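Local coordinates for malonate decarboxylase subunit alpha (Acinetobacter baumannii ATCC 17978, PDB 6MPR), which probably acts as the acyl-carrier-protein transferase of malonate decarboxylase, exchanging acetyl for malonyl on the carrier thioester so that malonate can be decarboxylated, at residues A[233-238]-A[558-564]; A[256-261]-A[481-486]; A[307-312]-A[550-554]; A[393-399]-A[425-430]. All blocks are in the same frame, centred on the assembly; numbering follows the deposited sequence.

Interaction 1 (A[233-238]-A[558-564])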
# COMPACT_ATOMS: atom_id res chain seq x y z
N PRO A 233 13.98 -18.46 13.03
CA PRO A 233 13.75 -18.84 11.63
C PRO A 233 12.29 -19.18 11.39
O PRO A 233 11.88 -20.34 11.56
CB PRO A 233 14.65 -20.08 11.44
CG PRO A 233 14.73 -20.68 12.81
CD PRO A 233 14.68 -19.51 13.78
N LEU A 234 11.51 -18.20 10.97
CA LEU A 234 10.08 -18.39 10.79
C LEU A 234 9.69 -18.71 9.35
O LEU A 234 8.51 -18.97 9.09
CB LEU A 234 9.33 -17.14 11.26
CG LEU A 234 9.56 -16.76 12.72
CD1 LEU A 234 8.89 -15.43 13.03
CD2 LEU A 234 9.04 -17.86 13.66
N PHE A 235 10.64 -18.69 8.40
CA PHE A 235 10.33 -18.85 6.99
C PHE A 235 11.06 -20.05 6.39
O PHE A 235 11.34 -20.09 5.19
CB PHE A 235 10.60 -17.55 6.23
CG PHE A 235 9.61 -16.48 6.58
CD1 PHE A 235 9.80 -15.68 7.70
CD2 PHE A 235 8.43 -16.36 5.87
CE1 PHE A 235 8.87 -14.74 8.04
CE2 PHE A 235 7.48 -15.42 6.22
CZ PHE A 235 7.70 -14.61 7.32
N THR A 236 11.33 -21.03 7.24
CA THR A 236 12.00 -22.27 6.85
C THR A 236 11.07 -23.43 7.16
O THR A 236 10.56 -23.55 8.29
CB THR A 236 13.33 -22.42 7.59
OG1 THR A 236 14.15 -21.27 7.34
CG2 THR A 236 14.07 -23.68 7.14
N ARG A 237 10.80 -24.26 6.16
CA ARG A 237 10.10 -25.52 6.37
C ARG A 237 11.04 -26.66 6.04
O ARG A 237 11.65 -26.67 4.97
CB ARG A 237 8.83 -25.59 5.52
CG ARG A 237 7.72 -24.65 6.00
CD ARG A 237 7.21 -25.06 7.38
NE ARG A 237 6.21 -24.12 7.91
CZ ARG A 237 6.52 -23.02 8.58
NH1 ARG A 237 7.80 -22.72 8.80
NH2 ARG A 237 5.56 -22.21 9.04
N ASP A 238 11.19 -27.58 6.98
CA ASP A 238 12.07 -28.74 6.78
C ASP A 238 11.48 -29.67 5.73
O ASP A 238 10.44 -30.28 5.99
CB ASP A 238 12.26 -29.48 8.10
CG ASP A 238 13.35 -30.54 8.03
OD1 ASP A 238 13.59 -31.12 6.95
OD2 ASP A 238 13.96 -30.81 9.08
N TYR A 558 23.97 -21.94 2.06
CA TYR A 558 22.94 -21.96 3.09
C TYR A 558 23.50 -22.60 4.36
O TYR A 558 24.05 -23.71 4.32
CB TYR A 558 21.70 -22.71 2.61
CG TYR A 558 20.65 -22.94 3.68
CD1 TYR A 558 20.22 -21.90 4.47
CD2 TYR A 558 20.10 -24.20 3.90
CE1 TYR A 558 19.26 -22.10 5.47
CE2 TYR A 558 19.15 -24.41 4.88
CZ TYR A 558 18.74 -23.36 5.67
OH TYR A 558 17.78 -23.55 6.65
N GLN A 559 23.38 -21.91 5.49
CA GLN A 559 23.92 -22.35 6.77
C GLN A 559 22.75 -22.49 7.74
O GLN A 559 22.34 -21.51 8.37
CB GLN A 559 24.95 -21.36 7.30
CG GLN A 559 26.01 -20.99 6.29
CD GLN A 559 26.96 -19.92 6.81
OE1 GLN A 559 28.01 -20.24 7.38
NE2 GLN A 559 26.61 -18.65 6.60
N PRO A 560 22.18 -23.69 7.88
CA PRO A 560 20.95 -23.86 8.66
C PRO A 560 21.15 -23.44 10.10
O PRO A 560 22.18 -23.76 10.72
CB PRO A 560 20.67 -25.37 8.57
CG PRO A 560 21.42 -25.83 7.37
CD PRO A 560 22.61 -24.94 7.23
N PRO A 561 20.19 -22.71 10.67
CA PRO A 561 20.28 -22.35 12.09
C PRO A 561 20.04 -23.56 12.99
O PRO A 561 19.68 -24.65 12.54
CB PRO A 561 19.19 -21.29 12.26
CG PRO A 561 18.21 -21.56 11.16
CD PRO A 561 19.02 -22.10 10.01
N ALA A 562 20.23 -23.34 14.29
CA ALA A 562 20.14 -24.42 15.28
C ALA A 562 18.83 -25.20 15.19
O ALA A 562 18.80 -26.41 15.46
CB ALA A 562 20.31 -23.85 16.68
N LYS A 563 17.73 -24.54 14.82
CA LYS A 563 16.45 -25.24 14.72
C LYS A 563 16.50 -26.34 13.66
O LYS A 563 15.81 -27.36 13.80
CB LYS A 563 15.34 -24.23 14.40
CG LYS A 563 13.95 -24.81 14.46
CD LYS A 563 12.90 -23.74 14.26
CE LYS A 563 11.50 -24.32 14.34
NZ LYS A 563 11.21 -24.92 15.67
N PHE A 564 17.30 -26.17 12.61
CA PHE A 564 17.31 -27.09 11.48
C PHE A 564 18.65 -27.76 11.24
O PHE A 564 18.81 -28.47 10.24
CB PHE A 564 16.86 -26.35 10.21
CG PHE A 564 15.48 -25.79 10.31
CD1 PHE A 564 14.38 -26.63 10.24
CD2 PHE A 564 15.27 -24.45 10.55
CE1 PHE A 564 13.11 -26.14 10.35
CE2 PHE A 564 13.99 -23.95 10.68
CZ PHE A 564 12.91 -24.79 10.58
O HOH W 1 16.70 -21.48 7.88

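Interaction 2 (A[256-261]-A[481-486])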
# COMPACT_ATOMS: atom_id res chain seq x y z
N GLY A 256 -3.31 -27.01 -12.20
CA GLY A 256 -4.66 -26.51 -12.23
C GLY A 256 -4.84 -25.03 -11.94
O GLY A 256 -5.95 -24.53 -12.12
N ILE A 257 -3.80 -24.34 -11.48
CA ILE A 257 -3.90 -22.91 -11.20
C ILE A 257 -2.79 -22.12 -11.90
O ILE A 257 -3.07 -21.23 -12.71
CB ILE A 257 -3.88 -22.64 -9.68
CG1 ILE A 257 -4.93 -23.49 -8.95
CG2 ILE A 257 -4.14 -21.15 -9.43
CD1 ILE A 257 -5.01 -23.23 -7.43
N TYR A 258 -1.53 -22.43 -11.59
CA TYR A 258 -0.43 -21.62 -12.12
C TYR A 258 -0.34 -21.74 -13.64
O TYR A 258 -0.29 -20.74 -14.36
CB TYR A 258 0.91 -22.02 -11.50
CG TYR A 258 1.07 -21.78 -10.01
CD1 TYR A 258 0.06 -21.21 -9.24
CD2 TYR A 258 2.26 -22.12 -9.37
CE1 TYR A 258 0.23 -21.00 -7.87
CE2 TYR A 258 2.44 -21.90 -8.02
CZ TYR A 258 1.42 -21.35 -7.28
OH TYR A 258 1.63 -21.17 -5.94
N GLU A 259 -0.31 -22.98 -14.13
CA GLU A 259 -0.29 -23.20 -15.57
C GLU A 259 -1.59 -22.72 -16.22
O GLU A 259 -1.56 -22.05 -17.25
CB GLU A 259 -0.07 -24.69 -15.86
CG GLU A 259 0.13 -24.96 -17.35
CD GLU A 259 0.33 -26.43 -17.68
OE1 GLU A 259 0.26 -27.28 -16.77
OE2 GLU A 259 0.57 -26.72 -18.87
N LYS A 260 -2.73 -23.06 -15.61
CA LYS A 260 -4.03 -22.77 -16.22
C LYS A 260 -4.19 -21.28 -16.50
O LYS A 260 -4.71 -20.89 -17.55
CB LYS A 260 -5.15 -23.26 -15.29
CG LYS A 260 -6.56 -22.95 -15.83
CD LYS A 260 -7.64 -23.47 -14.89
CE LYS A 260 -9.03 -23.08 -15.38
NZ LYS A 260 -9.44 -23.86 -16.58
N HIS A 261 -3.77 -20.44 -15.56
CA HIS A 261 -3.98 -19.00 -15.65
C HIS A 261 -2.72 -18.23 -15.99
O HIS A 261 -2.76 -16.99 -15.99
CB HIS A 261 -4.57 -18.47 -14.34
CG HIS A 261 -5.83 -19.17 -13.93
ND1 HIS A 261 -7.01 -19.02 -14.62
CD2 HIS A 261 -6.08 -20.03 -12.92
CE1 HIS A 261 -7.95 -19.75 -14.04
NE2 HIS A 261 -7.41 -20.37 -13.01
N ILE A 481 -9.74 -28.99 -6.82
CA ILE A 481 -9.85 -27.53 -6.87
C ILE A 481 -11.29 -27.17 -7.18
O ILE A 481 -11.89 -27.71 -8.12
CB ILE A 481 -8.92 -26.91 -7.93
CG1 ILE A 481 -7.46 -27.31 -7.70
CG2 ILE A 481 -9.04 -25.39 -7.93
CD1 ILE A 481 -6.56 -26.93 -8.86
N ALA A 482 -11.84 -26.23 -6.42
CA ALA A 482 -13.09 -25.58 -6.78
C ALA A 482 -12.75 -24.21 -7.36
O ALA A 482 -12.10 -23.40 -6.69
CB ALA A 482 -14.02 -25.44 -5.56
N TYR A 483 -13.14 -23.98 -8.62
CA TYR A 483 -12.86 -22.70 -9.28
C TYR A 483 -13.96 -21.69 -8.92
O TYR A 483 -14.80 -21.33 -9.74
CB TYR A 483 -12.73 -22.87 -10.79
CG TYR A 483 -11.52 -23.67 -11.22
CD1 TYR A 483 -10.24 -23.14 -11.13
CD2 TYR A 483 -11.66 -24.96 -11.73
CE1 TYR A 483 -9.13 -23.86 -11.53
CE2 TYR A 483 -10.56 -25.69 -12.14
CZ TYR A 483 -9.29 -25.14 -12.02
OH TYR A 483 -8.20 -25.88 -12.42
N LEU A 484 -13.89 -21.22 -7.67
CA LEU A 484 -14.95 -20.38 -7.11
C LEU A 484 -15.15 -19.09 -7.89
O LEU A 484 -16.26 -18.54 -7.90
CB LEU A 484 -14.65 -20.07 -5.64
CG LEU A 484 -14.56 -21.22 -4.63
CD1 LEU A 484 -14.28 -20.66 -3.23
CD2 LEU A 484 -15.82 -22.11 -4.64
N TYR A 485 -14.10 -18.57 -8.55
CA TYR A 485 -14.26 -17.34 -9.31
C TYR A 485 -15.31 -17.48 -10.40
O TYR A 485 -15.83 -16.46 -10.89
CB TYR A 485 -12.94 -16.89 -9.94
CG TYR A 485 -12.48 -17.64 -11.17
CD1 TYR A 485 -11.69 -18.79 -11.06
CD2 TYR A 485 -12.79 -17.18 -12.44
CE1 TYR A 485 -11.27 -19.47 -12.18
CE2 TYR A 485 -12.36 -17.86 -13.57
CZ TYR A 485 -11.60 -18.99 -13.43
OH TYR A 485 -11.18 -19.67 -14.54
N LYS A 486 -15.63 -18.70 -10.80
CA LYS A 486 -16.60 -18.96 -11.87
C LYS A 486 -17.98 -19.32 -11.35
O LYS A 486 -18.89 -19.48 -12.16
CB LYS A 486 -16.09 -20.08 -12.79
CG LYS A 486 -15.31 -19.59 -13.98
CD LYS A 486 -14.81 -20.76 -14.82
CE LYS A 486 -14.04 -21.76 -13.97
NZ LYS A 486 -13.46 -22.84 -14.81

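Interaction 3 (A[307-312]-A[550-554])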
# COMPACT_ATOMS: atom_id res chain seq x y z
N ILE A 307 15.49 -22.60 -2.86
CA ILE A 307 16.84 -22.69 -3.44
C ILE A 307 16.87 -23.51 -4.74
O ILE A 307 17.45 -23.03 -5.72
CB ILE A 307 17.83 -23.19 -2.39
CG1 ILE A 307 18.03 -22.12 -1.30
CG2 ILE A 307 19.17 -23.56 -3.03
CD1 ILE A 307 18.92 -22.55 -0.16
N PRO A 308 16.27 -24.71 -4.82
CA PRO A 308 16.35 -25.44 -6.09
C PRO A 308 15.69 -24.70 -7.25
O PRO A 308 16.22 -24.71 -8.37
CB PRO A 308 15.65 -26.77 -5.76
CG PRO A 308 15.87 -26.94 -4.29
CD PRO A 308 15.70 -25.54 -3.74
N ALA A 309 14.55 -24.04 -7.01
CA ALA A 309 13.91 -23.25 -8.05
C ALA A 309 14.77 -22.07 -8.49
O ALA A 309 14.73 -21.67 -9.66
CB ALA A 309 12.54 -22.74 -7.55
N ILE A 310 15.53 -21.46 -7.56
CA ILE A 310 16.47 -20.42 -7.97
C ILE A 310 17.61 -21.02 -8.78
O ILE A 310 17.96 -20.52 -9.85
CB ILE A 310 17.02 -19.67 -6.75
CG1 ILE A 310 15.90 -18.96 -6.00
CG2 ILE A 310 18.10 -18.68 -7.18
CD1 ILE A 310 16.36 -18.44 -4.64
N GLU A 311 18.21 -22.10 -8.27
CA GLU A 311 19.40 -22.64 -8.91
C GLU A 311 19.12 -23.16 -10.32
O GLU A 311 20.02 -23.14 -11.17
CB GLU A 311 20.00 -23.76 -8.06
CG GLU A 311 20.54 -23.29 -6.71
CD GLU A 311 21.59 -22.20 -6.86
OE1 GLU A 311 22.66 -22.48 -7.44
OE2 GLU A 311 21.34 -21.06 -6.42
N THR A 312 17.90 -23.65 -10.57
CA THR A 312 17.58 -24.17 -11.90
C THR A 312 17.01 -23.11 -12.83
O THR A 312 16.63 -23.46 -13.96
CB THR A 312 16.60 -25.34 -11.81
OG1 THR A 312 15.47 -24.96 -11.01
CG2 THR A 312 17.27 -26.57 -11.20
N LEU A 550 19.12 -29.13 0.84
CA LEU A 550 19.10 -27.71 0.53
C LEU A 550 20.50 -27.12 0.63
O LEU A 550 20.88 -26.28 -0.19
CB LEU A 550 18.14 -26.97 1.47
CG LEU A 550 16.65 -27.33 1.27
CD1 LEU A 550 15.78 -26.62 2.28
CD2 LEU A 550 16.21 -27.01 -0.15
N VAL A 551 21.28 -27.56 1.62
CA VAL A 551 22.66 -27.08 1.73
C VAL A 551 23.44 -27.44 0.47
O VAL A 551 24.15 -26.61 -0.11
CB VAL A 551 23.34 -27.66 2.98
CG1 VAL A 551 24.80 -27.26 3.01
CG2 VAL A 551 22.62 -27.18 4.22
N THR A 552 23.32 -28.70 0.05
CA THR A 552 23.98 -29.15 -1.18
C THR A 552 23.54 -28.31 -2.37
O THR A 552 24.37 -27.84 -3.15
CB THR A 552 23.67 -30.63 -1.39
OG1 THR A 552 24.20 -31.38 -0.28
CG2 THR A 552 24.29 -31.15 -2.70
N TRP A 553 22.22 -28.11 -2.52
CA TRP A 553 21.70 -27.30 -3.62
C TRP A 553 22.29 -25.90 -3.63
O TRP A 553 22.52 -25.32 -4.69
CB TRP A 553 20.17 -27.22 -3.51
CG TRP A 553 19.40 -28.23 -4.32
CD1 TRP A 553 18.72 -29.31 -3.84
CD2 TRP A 553 19.18 -28.22 -5.74
NE1 TRP A 553 18.11 -29.99 -4.88
CE2 TRP A 553 18.38 -29.34 -6.05
CE3 TRP A 553 19.60 -27.38 -6.78
CZ2 TRP A 553 17.97 -29.63 -7.35
CZ3 TRP A 553 19.21 -27.68 -8.08
CH2 TRP A 553 18.40 -28.79 -8.35
N SER A 554 22.54 -25.34 -2.45
CA SER A 554 23.06 -23.99 -2.31
C SER A 554 24.57 -23.93 -2.46
O SER A 554 25.15 -22.86 -2.22
CB SER A 554 22.70 -23.44 -0.94
OG SER A 554 23.56 -24.02 0.03
O HOH W 2 23.51 -25.09 -7.80

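Interaction 4 (A[393-399]-A[425-430])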
# COMPACT_ATOMS: atom_id res chain seq x y z
N ASN A 393 -4.13 -8.44 3.52
CA ASN A 393 -3.63 -7.61 2.43
C ASN A 393 -3.27 -8.46 1.21
O ASN A 393 -3.46 -8.03 0.07
CB ASN A 393 -2.42 -6.81 2.90
CG ASN A 393 -1.81 -5.98 1.79
OD1 ASN A 393 -2.43 -5.05 1.28
ND2 ASN A 393 -0.58 -6.34 1.39
N MET A 394 -2.75 -9.66 1.45
CA MET A 394 -2.41 -10.54 0.34
C MET A 394 -3.64 -11.25 -0.22
O MET A 394 -3.70 -11.50 -1.44
CB MET A 394 -1.37 -11.55 0.80
CG MET A 394 -0.18 -10.92 1.51
SD MET A 394 0.78 -9.86 0.40
CE MET A 394 1.31 -11.09 -0.76
N GLY A 395 -4.61 -11.57 0.63
CA GLY A 395 -5.77 -12.34 0.23
C GLY A 395 -7.03 -11.54 0.01
O GLY A 395 -8.08 -11.83 0.59
N HIS A 396 -6.96 -10.52 -0.85
CA HIS A 396 -8.16 -9.85 -1.32
C HIS A 396 -7.95 -9.39 -2.75
O HIS A 396 -6.83 -9.28 -3.25
CB HIS A 396 -8.53 -8.66 -0.42
CG HIS A 396 -7.64 -7.46 -0.61
ND1 HIS A 396 -6.47 -7.28 0.09
CD2 HIS A 396 -7.75 -6.39 -1.43
CE1 HIS A 396 -5.89 -6.16 -0.30
NE2 HIS A 396 -6.65 -5.59 -1.21
N ASP A 397 -9.07 -9.15 -3.43
CA ASP A 397 -9.06 -8.56 -4.76
C ASP A 397 -8.80 -7.07 -4.64
O ASP A 397 -9.65 -6.34 -4.11
CB ASP A 397 -10.40 -8.82 -5.45
CG ASP A 397 -10.44 -8.24 -6.85
OD1 ASP A 397 -9.36 -8.19 -7.50
OD2 ASP A 397 -11.53 -7.83 -7.29
N PRO A 398 -7.64 -6.58 -5.09
CA PRO A 398 -7.33 -5.14 -4.95
C PRO A 398 -8.16 -4.30 -5.90
O PRO A 398 -7.88 -4.26 -7.10
CB PRO A 398 -5.83 -5.08 -5.28
CG PRO A 398 -5.62 -6.24 -6.26
CD PRO A 398 -6.58 -7.32 -5.79
N ARG A 399 -9.19 -3.61 -5.39
CA ARG A 399 -10.14 -2.91 -6.24
C ARG A 399 -9.62 -1.56 -6.73
O ARG A 399 -10.31 -0.90 -7.52
CB ARG A 399 -11.48 -2.76 -5.50
CG ARG A 399 -12.16 -4.10 -5.16
CD ARG A 399 -12.84 -4.74 -6.40
NE ARG A 399 -13.38 -6.08 -6.16
CZ ARG A 399 -14.59 -6.33 -5.69
NH1 ARG A 399 -15.41 -5.32 -5.38
NH2 ARG A 399 -15.00 -7.58 -5.51
N ARG A 425 -13.84 -5.88 -15.00
CA ARG A 425 -12.43 -5.82 -14.64
C ARG A 425 -11.93 -7.20 -14.23
O ARG A 425 -12.70 -8.11 -13.90
CB ARG A 425 -12.17 -4.80 -13.53
CG ARG A 425 -13.27 -4.73 -12.50
CD ARG A 425 -12.75 -3.88 -11.37
NE ARG A 425 -13.77 -3.47 -10.42
CZ ARG A 425 -13.49 -2.75 -9.35
NH1 ARG A 425 -12.24 -2.38 -9.13
NH2 ARG A 425 -14.45 -2.38 -8.51
N GLY A 426 -10.61 -7.34 -14.28
CA GLY A 426 -9.97 -8.55 -13.80
C GLY A 426 -10.02 -8.62 -12.29
O GLY A 426 -10.57 -7.75 -11.60
N LYS A 427 -9.41 -9.69 -11.77
CA LYS A 427 -9.36 -9.95 -10.33
C LYS A 427 -8.04 -10.62 -9.99
O LYS A 427 -7.52 -11.43 -10.77
CB LYS A 427 -10.52 -10.85 -9.86
CG LYS A 427 -11.91 -10.44 -10.30
CD LYS A 427 -12.95 -11.39 -9.71
CE LYS A 427 -14.38 -10.91 -9.92
NZ LYS A 427 -14.88 -11.14 -11.30
N LYS A 428 -7.50 -10.30 -8.83
CA LYS A 428 -6.31 -11.03 -8.41
C LYS A 428 -6.70 -12.43 -7.96
O LYS A 428 -7.77 -12.64 -7.38
CB LYS A 428 -5.61 -10.29 -7.28
CG LYS A 428 -4.30 -10.90 -6.79
CD LYS A 428 -4.05 -10.30 -5.40
CE LYS A 428 -2.87 -10.91 -4.70
NZ LYS A 428 -2.61 -10.12 -3.47
N LEU A 429 -5.82 -13.41 -8.21
CA LEU A 429 -6.07 -14.77 -7.76
C LEU A 429 -5.72 -14.90 -6.29
O LEU A 429 -4.64 -14.50 -5.86
CB LEU A 429 -5.26 -15.79 -8.58
CG LEU A 429 -5.70 -16.01 -10.03
CD1 LEU A 429 -5.45 -14.77 -10.91
CD2 LEU A 429 -5.00 -17.24 -10.61
N VAL A 430 -6.66 -15.44 -5.52
CA VAL A 430 -6.51 -15.64 -4.09
C VAL A 430 -6.90 -17.09 -3.83
O VAL A 430 -8.06 -17.46 -4.02
CB VAL A 430 -7.38 -14.67 -3.29
CG1 VAL A 430 -7.42 -15.04 -1.82
CG2 VAL A 430 -6.85 -13.25 -3.46
O HOH W 3 -4.38 -8.04 -2.43
O HOH W 4 -11.57 -6.26 -9.51
O HOH W 5 -9.68 -3.67 -9.96

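Interaction 1 (A[233-238]-A[558-564])
Loop-on-loop packing joins Phe564, near the end of the chain, to Pro233, Thr236 and Asp238, in the connection from strand 221-224 to helix 244-261. The Phe564 ring is the centre of the contact. Thr236 CG2 lies over one of its faces in a CH-pi contact, 3.7 Å from the ring centroid and 17° off the normal, while Thr236 CB reaches Phe564 CE2 at 3.5 Å. The opposite face is covered by CG of the neighbouring Lys563, sandwiching the ring between methyl and methylene groups. Pro233 CB approaches the rim in the ring plane, and Asp238 CB meets Phe564 CE1 obliquely at 4.1 Å.

A proline pair extends the apolar patch, Pro233 CB lying 3.9 Å from Pro561 CG; the stem of Lys563 runs past Pro233 CG. Thr236 holds CG2 anti to the backbone N, over the ring, and OG1 beside that N (chi1 -56°), where it meets a water. That water donates to Thr236 OG1 (2.6 Å) and, at the edge of the Tyr558 ring and in its plane, hydrogen-bonds Tyr558 OH. Thr236 OG1 is further hydrogen-bonded to Glu324, which also takes the N-H of Phe235.

Strand 221-224 belongs to the all-parallel sheet and helix 244-261 leads into the mixed one, so a C-terminal tail is laid against the connection between the parts built on the two sheets, consistent with the two-domain architecture of CoA-transferase-like enzymes.

Interaction 2 (A[256-261]-A[481-486])
Helix-on-sheet packing of an alpha/beta domain brings Gly256 and Lys260, on the later turns of helix 244-261, against Tyr483, which follows strand 480-482, last but one in the mixed sheet, and centres an inverse gamma turn. Tyr483 OH donates to Gly256 O over 2.6 Å, a short bond in the carbonyl plane on a lone pair.

The Tyr483 ring is covered on both faces: Lys260 CE lies over one, 4.2 Å from the centroid, and Ile481 CG2 over the other. With CG anti to the backbone N (chi1 178°) and the chain straight to CE, Lys260 reaches along the phenol, its CD 3.5 Å from Tyr483 OH; the ammonium is too distant for more than a weak cation-pi attraction. Ile481 CD1 packs on Gly256 CA at 3.9 Å and on Ile257 CG1 at 3.8 Å.

Farther along, Tyr485 OH sits at the edge of the His261 ring, 3.3 Å from His261 CE1, the two ring planes at 77°. His261 ND1 is hydrogen-bonded to Asp410 OD2, and the His474 ring meets those of His261, Tyr483 and Tyr485. Lys260 NZ and Lys486 NZ approach to 4.5 Å, probably at some electrostatic cost, and Lys486 NZ has a weak hydrogen bond to Gly522 O. Aromatic and aliphatic packing thus dominates; one direct hydrogen bond between the segments ties the phenol tip to the helix, while Lys260 and Ile481 on its faces limit the turning of the ring.

Interaction 3 (A[307-312]-A[550-554])
Pro308 sets CB and CG over one face of the Trp553 indole, the two side chains crossing at about a right angle: CG stands 3.6 Å from the centroid of the five-membered ring, only 4° off the normal, and CB sits over the middle of the bicycle. Trp553 takes a chi1 of -95°, away from the staggered positions, which swings the indole across helix 307-311 and aims its far rim at Thr312, whose CG2 meets Trp553 CH2 at 3.8 Å. Trp553 NE1 bonds to Ala543 O.

Helix 307-311 lies in the crossover between the parallel strands 297-299 and 317-319, so the C-terminal helix 547-553 packs against the helix of a beta-alpha-beta unit. Ile307 CG2 touches Trp553 CB at 3.8 Å. Ile307 CD1 lies 4.0 Å from Ser554 CB, and Leu550 CD2 packs on Pro308 CD.

Glu311 bends at chi2 (-57°), bringing CG to 3.5 Å from Trp553 O and turning the carboxylate toward Tyr330 and Arg334; a water joins Glu311 OE1 to Trp553 O. Thr312 OG1 folds back to Pro308 O (2.8 Å), which also accepts from Thr312 N on the opposite face of the carbonyl plane. Trp20 of the second subunit packs on Glu311.

Interaction 4 (A[393-399]-A[425-430])
Lys428 NZ donates to Met394 O over 2.7 Å, tilted 23° from the carbonyl plane, the shortest polar link between the two segments. The lysine stretches out from CG anti to its amide N (chi1 -177°), threading past His396 O to the end of helix 391-394. There NZ also bonds to Gly357 O and to a water that bridges Asn393 O and His396 O, so three oxygens grip the buried ammonium; the carbonyls of the helix end probably help stabilise its charge.

Asp397 OD1 takes the N-H of Lys428 at 3.1 Å from above the carboxylate plane, while OD2 pairs with Arg399 NE in one of the two conformers of Arg399. Arg425 NH1 reaches Arg399 O over 2.9 Å with that oxygen, also bonded to Arg402, in the guanidinium plane. In the same conformer Arg399 CD lies over one face of the Arg425 guanidinium, 3.6 Å from Arg425 CZ. NH2 of Arg425 forms salt bridges to Asp470 and Asp471 of the second subunit, whose Tyr468 adds a cation-pi contact.

Pro398 CD presses on Lys428 CB at 3.5 Å, and Val430 spreads its methyls along the turn, CG1 3.8 Å from Gly395 CA and CG2 3.8 Å from His396 N.

Residues 393-399 lie in the long connection from strand 363-366 to its parallel neighbour 429-433, which 425-430 enters; this is a beta-alpha-beta crossover of an alpha/beta domain, consistent with a Rossmann-like fold, beside the subunit interface.

The four contacts form two neighbouring pairs. Interactions 1 and 3 have centres about 14 Å apart and meet directly: Pro560 CG packs on Val551 CG2 at 3.6 Å and Tyr558 CB on Ile307 CD1 at 3.9 Å, so the two contacts form one continuous patch. Interactions 2 and 4, also about 14 Å between centres, share the mixed sheet and touch where His261 CD2 meets Leu429 CD2 at 3.8 Å. The pairs stay separate, with centres about 28 to 32 Å apart. Helix 244-261 relates them in sequence, since the connection of interaction 1 leads into it and interaction 2 lies on its later turns. Interactions 3 and 4 both reach the second subunit.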